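Local atomic coordinates of signal recognition particle receptor FtsY (Sulfolobus acidocaldarius, PDB entry 5L3S), a protein that serves as a receptor for the signal recognition particle and belongs to the SRP-type GTPase family of P-loop proteins. Residues 125-138 with 178-192. Residues are numbered along the deposited sequence; the frame is centred on the assembly and turned at random. Where two conformers were deposited one is given.
Sequences LKKNNLSTIIAASD and FAKSRNIDVVLIDTA. With GOL (glycerol), chain V.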
loop_
_atom_site.group_PDB
_atom_site.type_symbol
_atom_site.label_atom_id
_atom_site.label_comp_id
_atom_site.label_asym_id
_atom_site.label_seq_id
_atom_site.Cartn_x
_atom_site.Cartn_y
_atom_site.Cartn_z
ATOM N N LEU B 125 9.491 20.192 11.681
ATOM C CA LEU B 125 10.113 20.580 12.956
ATOM C C LEU B 125 11.069 21.770 12.798
ATOM O O LEU B 125 11.088 22.689 13.640
ATOM C CB LEU B 125 10.824 19.379 13.607
ATOM C CG LEU B 125 9.916 18.224 14.063
ATOM C CD1 LEU B 125 10.712 16.968 14.454
ATOM C CD2 LEU B 125 9.020 18.650 15.216
ATOM N N LYS B 126 11.852 21.759 11.721
ATOM C CA LYS B 126 12.737 22.879 11.416
ATOM C C LYS B 126 11.972 24.184 11.260
ATOM O O LYS B 126 12.413 25.225 11.758
ATOM C CB LYS B 126 13.562 22.630 10.153
ATOM C CG LYS B 126 14.681 21.635 10.304
ATOM C CD LYS B 126 15.845 22.004 9.395
ATOM C CE LYS B 126 15.457 21.950 7.924
ATOM N NZ LYS B 126 16.498 22.587 7.064
ATOM N N LYS B 127 10.830 24.132 10.577
ATOM C CA LYS B 127 9.983 25.318 10.393
ATOM C C LYS B 127 9.395 25.799 11.721
ATOM O O LYS B 127 9.010 26.964 11.860
ATOM C CB LYS B 127 8.834 25.017 9.423
ATOM C CG LYS B 127 9.257 24.443 8.082
ATOM C CD LYS B 127 9.714 25.514 7.108
ATOM C CE LYS B 127 10.299 24.889 5.849
ATOM N NZ LYS B 127 10.676 25.918 4.839
ATOM N N ASN B 128 9.295 24.891 12.688
ATOM C CA ASN B 128 8.785 25.245 14.010
ATOM C C ASN B 128 9.914 25.542 14.994
ATOM O O ASN B 128 9.695 25.605 16.203
ATOM C CB ASN B 128 7.880 24.137 14.552
ATOM C CG ASN B 128 6.492 24.177 13.947
ATOM O OD1 ASN B 128 5.600 24.869 14.453
ATOM N ND2 ASN B 128 6.302 23.452 12.846
ATOM N N ASN B 129 11.120 25.709 14.458
ATOM C CA ASN B 129 12.314 26.028 15.248
ATOM C C ASN B 129 12.698 24.993 16.307
ATOM O O ASN B 129 13.189 25.343 17.380
ATOM C CB ASN B 129 12.189 27.423 15.867
ATOM C CG ASN B 129 12.009 28.500 14.819
ATOM O OD1 ASN B 129 12.898 28.737 13.999
ATOM N ND2 ASN B 129 10.853 29.159 14.834
ATOM N N LEU B 130 12.486 23.718 16.001
ATOM C CA LEU B 130 12.905 22.636 16.887
ATOM C C LEU B 130 14.105 21.892 16.298
ATOM O O LEU B 130 14.056 21.471 15.152
ATOM C CB LEU B 130 11.741 21.666 17.110
ATOM C CG LEU B 130 10.583 22.301 17.887
ATOM C CD1 LEU B 130 9.321 21.458 17.806
ATOM C CD2 LEU B 130 10.990 22.509 19.324
ATOM N N SER B 131 15.177 21.728 17.075
ATOM C CA SER B 131 16.348 20.991 16.585
ATOM C C SER B 131 16.081 19.482 16.557
ATOM O O SER B 131 15.292 18.954 17.354
ATOM C CB SER B 131 17.611 21.333 17.392
ATOM O OG SER B 131 17.462 21.041 18.772
ATOM N N THR B 132 16.700 18.774 15.615
ATOM C CA THR B 132 16.393 17.365 15.413
ATOM C C THR B 132 17.613 16.575 14.978
ATOM O O THR B 132 18.468 17.098 14.267
ATOM C CB THR B 132 15.332 17.183 14.299
ATOM O OG1 THR B 132 15.863 17.657 13.056
ATOM C CG2 THR B 132 14.058 17.948 14.616
ATOM N N ILE B 133 17.683 15.316 15.392
ATOM C CA ILE B 133 18.634 14.385 14.787
ATOM C C ILE B 133 17.885 13.110 14.445
ATOM O O ILE B 133 16.844 12.800 15.037
ATOM C CB ILE B 133 19.845 14.050 15.686
ATOM C CG1 ILE B 133 19.423 13.201 16.882
ATOM C CG2 ILE B 133 20.571 15.313 16.133
ATOM C CD1 ILE B 133 20.591 12.783 17.746
ATOM N N ILE B 134 18.407 12.374 13.472
ATOM C CA ILE B 134 17.774 11.154 13.014
ATOM C C ILE B 134 18.648 9.978 13.396
ATOM O O ILE B 134 19.869 10.028 13.222
ATOM C CB ILE B 134 17.644 11.157 11.479
ATOM C CG1 ILE B 134 16.895 12.407 11.012
ATOM C CG2 ILE B 134 17.007 9.853 10.988
ATOM C CD1 ILE B 134 16.912 12.623 9.508
ATOM N N ALA B 135 18.019 8.941 13.942
ATOM C CA ALA B 135 18.672 7.660 14.173
ATOM C C ALA B 135 18.385 6.738 12.985
ATOM O O ALA B 135 17.222 6.411 12.704
ATOM C CB ALA B 135 18.149 7.035 15.446
ATOM N N ALA B 136 19.443 6.314 12.300
ATOM C CA ALA B 136 19.330 5.386 11.171
ATOM C C ALA B 136 19.218 3.952 11.670
ATOM O O ALA B 136 20.133 3.149 11.497
ATOM C CB ALA B 136 20.522 5.542 10.239
ATOM N N SER B 137 18.087 3.625 12.284
ATOM C CA SER B 137 17.924 2.318 12.924
ATOM C C SER B 137 17.329 1.211 12.025
ATOM O O SER B 137 16.983 0.148 12.520
ATOM C CB SER B 137 17.138 2.448 14.234
ATOM O OG SER B 137 17.959 2.978 15.271
ATOM N N ASP B 138 17.202 1.473 10.721
ATOM C CA ASP B 138 17.069 0.384 9.735
ATOM C C ASP B 138 18.470 -0.027 9.330
ATOM O O ASP B 138 19.098 0.625 8.496
ATOM C CB ASP B 138 16.307 0.834 8.491
ATOM C CG ASP B 138 16.189 -0.267 7.422
ATOM O OD1 ASP B 138 16.835 -1.333 7.533
ATOM O OD2 ASP B 138 15.442 -0.045 6.446
ATOM N N PHE B 178 23.701 11.100 22.167
ATOM C CA PHE B 178 24.255 12.242 21.446
ATOM C C PHE B 178 23.331 13.449 21.571
ATOM O O PHE B 178 23.787 14.567 21.806
ATOM C CB PHE B 178 24.459 11.879 19.963
ATOM C CG PHE B 178 25.039 12.997 19.135
ATOM C CD1 PHE B 178 26.406 13.116 18.972
ATOM C CD2 PHE B 178 24.215 13.925 18.515
ATOM C CE1 PHE B 178 26.946 14.140 18.212
ATOM C CE2 PHE B 178 24.750 14.958 17.759
ATOM C CZ PHE B 178 26.121 15.061 17.605
ATOM N N ALA B 179 22.030 13.222 21.408
ATOM C CA ALA B 179 21.069 14.316 21.497
ATOM C C ALA B 179 21.032 14.913 22.892
ATOM O O ALA B 179 20.967 16.137 23.039
ATOM C CB ALA B 179 19.678 13.858 21.061
ATOM N N LYS B 180 21.106 14.060 23.914
ATOM C CA LYS B 180 21.113 14.526 25.305
ATOM C C LYS B 180 22.252 15.488 25.587
ATOM O O LYS B 180 22.044 16.563 26.154
ATOM C CB LYS B 180 21.201 13.355 26.290
ATOM C CG LYS B 180 19.895 12.627 26.529
ATOM C CD LYS B 180 20.084 11.427 27.455
ATOM C CE LYS B 180 18.810 10.590 27.526
ATOM N NZ LYS B 180 18.979 9.366 28.359
ATOM N N SER B 181 23.463 15.104 25.205
ATOM C CA SER B 181 24.615 15.933 25.525
ATOM C C SER B 181 24.630 17.237 24.727
ATOM O O SER B 181 25.279 18.197 25.120
ATOM C CB SER B 181 25.926 15.157 25.339
ATOM O OG SER B 181 26.085 14.722 24.006
ATOM N N ARG B 182 23.907 17.282 23.612
ATOM C CA ARG B 182 23.893 18.498 22.813
ATOM C C ARG B 182 22.594 19.270 22.969
ATOM O O ARG B 182 22.370 20.252 22.257
ATOM C CB ARG B 182 24.120 18.185 21.333
ATOM C CG ARG B 182 25.277 17.257 21.049
ATOM C CD ARG B 182 26.608 17.816 21.498
ATOM N NE ARG B 182 27.686 17.371 20.612
ATOM C CZ ARG B 182 28.238 16.161 20.640
ATOM N NH1 ARG B 182 27.817 15.250 21.508
ATOM N NH2 ARG B 182 29.214 15.860 19.793
ATOM N N ASN B 183 21.739 18.819 23.884
ATOM C CA ASN B 183 20.455 19.474 24.128
ATOM C C ASN B 183 19.609 19.647 22.858
ATOM O O ASN B 183 18.992 20.690 22.648
ATOM C CB ASN B 183 20.666 20.822 24.835
ATOM C CG ASN B 183 21.086 20.660 26.281
ATOM O OD1 ASN B 183 20.427 19.963 27.051
ATOM N ND2 ASN B 183 22.196 21.287 26.652
ATOM N N ILE B 184 19.615 18.617 22.015
ATOM C CA ILE B 184 18.774 18.545 20.819
ATOM C C ILE B 184 17.313 18.323 21.218
ATOM O O ILE B 184 17.025 17.535 22.116
ATOM C CB ILE B 184 19.251 17.392 19.905
ATOM C CG1 ILE B 184 20.710 17.597 19.484
ATOM C CG2 ILE B 184 18.332 17.208 18.686
ATOM C CD1 ILE B 184 21.007 18.959 18.918
ATOM N N ASP B 185 16.394 19.021 20.555
ATOM C CA ASP B 185 14.984 18.980 20.933
ATOM C C ASP B 185 14.323 17.633 20.646
ATOM O O ASP B 185 13.523 17.135 21.446
ATOM C CB ASP B 185 14.190 20.082 20.215
ATOM C CG ASP B 185 14.580 21.482 20.660
ATOM O OD1 ASP B 185 14.950 21.672 21.837
ATOM O OD2 ASP B 185 14.503 22.404 19.820
ATOM N N VAL B 186 14.642 17.054 19.492
ATOM C CA VAL B 186 13.941 15.866 19.037
ATOM C C VAL B 186 14.880 14.818 18.434
ATOM O O VAL B 186 15.786 15.154 17.676
ATOM C CB VAL B 186 12.887 16.247 17.976
ATOM C CG1 VAL B 186 12.229 15.001 17.397
ATOM C CG2 VAL B 186 11.850 17.216 18.561
ATOM N N VAL B 187 14.644 13.548 18.763
ATOM C CA VAL B 187 15.235 12.439 18.022
ATOM C C VAL B 187 14.147 11.666 17.264
ATOM O O VAL B 187 13.124 11.305 17.848
ATOM C CB VAL B 187 15.965 11.463 18.958
ATOM C CG1 VAL B 187 16.425 10.195 18.179
ATOM C CG2 VAL B 187 17.128 12.157 19.621
ATOM N N LEU B 188 14.378 11.414 15.974
ATOM C CA LEU B 188 13.450 10.631 15.149
ATOM C C LEU B 188 14.116 9.328 14.775
ATOM O O LEU B 188 15.160 9.342 14.147
ATOM C CB LEU B 188 13.098 11.391 13.862
ATOM C CG LEU B 188 12.528 12.783 14.108
ATOM C CD1 LEU B 188 12.226 13.468 12.796
ATOM C CD2 LEU B 188 11.276 12.654 14.932
ATOM N N ILE B 189 13.499 8.207 15.143
ATOM C CA ILE B 189 14.074 6.893 14.900
ATOM C C ILE B 189 13.426 6.206 13.699
ATOM O O ILE B 189 12.225 5.942 13.707
ATOM C CB ILE B 189 13.934 6.004 16.155
ATOM C CG1 ILE B 189 14.607 6.713 17.351
ATOM C CG2 ILE B 189 14.553 4.627 15.904
ATOM C CD1 ILE B 189 14.337 6.077 18.706
ATOM N N ASP B 190 14.221 5.948 12.663
ATOM C CA ASP B 190 13.741 5.182 11.506
ATOM C C ASP B 190 13.920 3.712 11.828
ATOM O O ASP B 190 14.889 3.342 12.485
ATOM C CB ASP B 190 14.547 5.558 10.247
ATOM C CG ASP B 190 13.825 5.178 8.932
ATOM O OD1 ASP B 190 12.672 4.702 8.990
ATOM O OD2 ASP B 190 14.415 5.389 7.850
ATOM N N THR B 191 13.003 2.862 11.361
ATOM C CA THR B 191 13.142 1.429 11.571
ATOM C C THR B 191 12.878 0.701 10.264
ATOM O O THR B 191 12.203 1.230 9.370
ATOM C CB THR B 191 12.160 0.878 12.666
ATOM O OG1 THR B 191 10.803 0.978 12.208
ATOM C CG2 THR B 191 12.311 1.621 13.979
ATOM N N ALA B 192 13.429 -0.500 10.134
ATOM C CA ALA B 192 13.158 -1.298 8.937
ATOM C C ALA B 192 11.681 -1.687 8.809
ATOM O O ALA B 192 10.965 -1.828 9.802
ATOM C CB ALA B 192 14.032 -2.537 8.909
HETATM C C1 GOL V . 15.484 25.575 21.222
HETATM O O1 GOL V . 14.508 25.130 20.294
HETATM C C2 GOL V . 16.669 24.612 21.326
HETATM O O2 GOL V . 16.324 23.526 22.150
HETATM C C3 GOL V . 17.113 24.072 19.968
HETATM O O3 GOL V . 18.284 23.269 20.073
HETATM O O HOH W 1 15.055 -1.627 12.156
#
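Ser131 and Asp185 meet by a reciprocal exchange just before two neighbouring strands. The backbone N of Ser131 donates to Asp185 OD2 over 2.9 Å, meeting the anti side of the carboxylate 31° out of its plane, while the N of Asp185 returns a bond to Ser131 OG. That hydroxyl is turned to its donor by a chi1 of 59°, which sets OG between the backbone N and the carbonyl carbon. Asp185 OD1 also forms a salt bridge with Lys100, and a glycerol bonds to both side chains. From here strands 132-137 and 186-191 run parallel, inclined by 22°, joined from Ile133 to Asp190 by bonds such as Leu188 N to Ile133 O (3.0 Å). They are adjacent strands of the P-loop GTPase sheet, and each follows a helix ended by a Schellman motif, with Asn129 and Asn183 at positive phi. On one face of the sheet, Leu125 of helix 114-127 points CD1 tip to tip at Val186 CG1 (3.9 Å) and at Leu188 CD1. On the other face Ile133 lies obliquely across Val187, CG1 to CG2 3.7 Å, and its CD1 reaches Ala179 CB at 3.6 Å and comes obliquely to CD2 of the Phe178 ring; the side chains of Ile133 and Ile184 cross at about a right angle, CG2 to CG2. Farther along, Asp190 OD2 hydrogen-bonds Thr115 OG1, its side chain about 4 Å from the magnesium ion, and Asp138, which touches the bound phosphoaminophosphonic acid-guanylate ester, has OD1 held by the amides of Phe140 and Arg141, 3.3 Å from Ala192 CB.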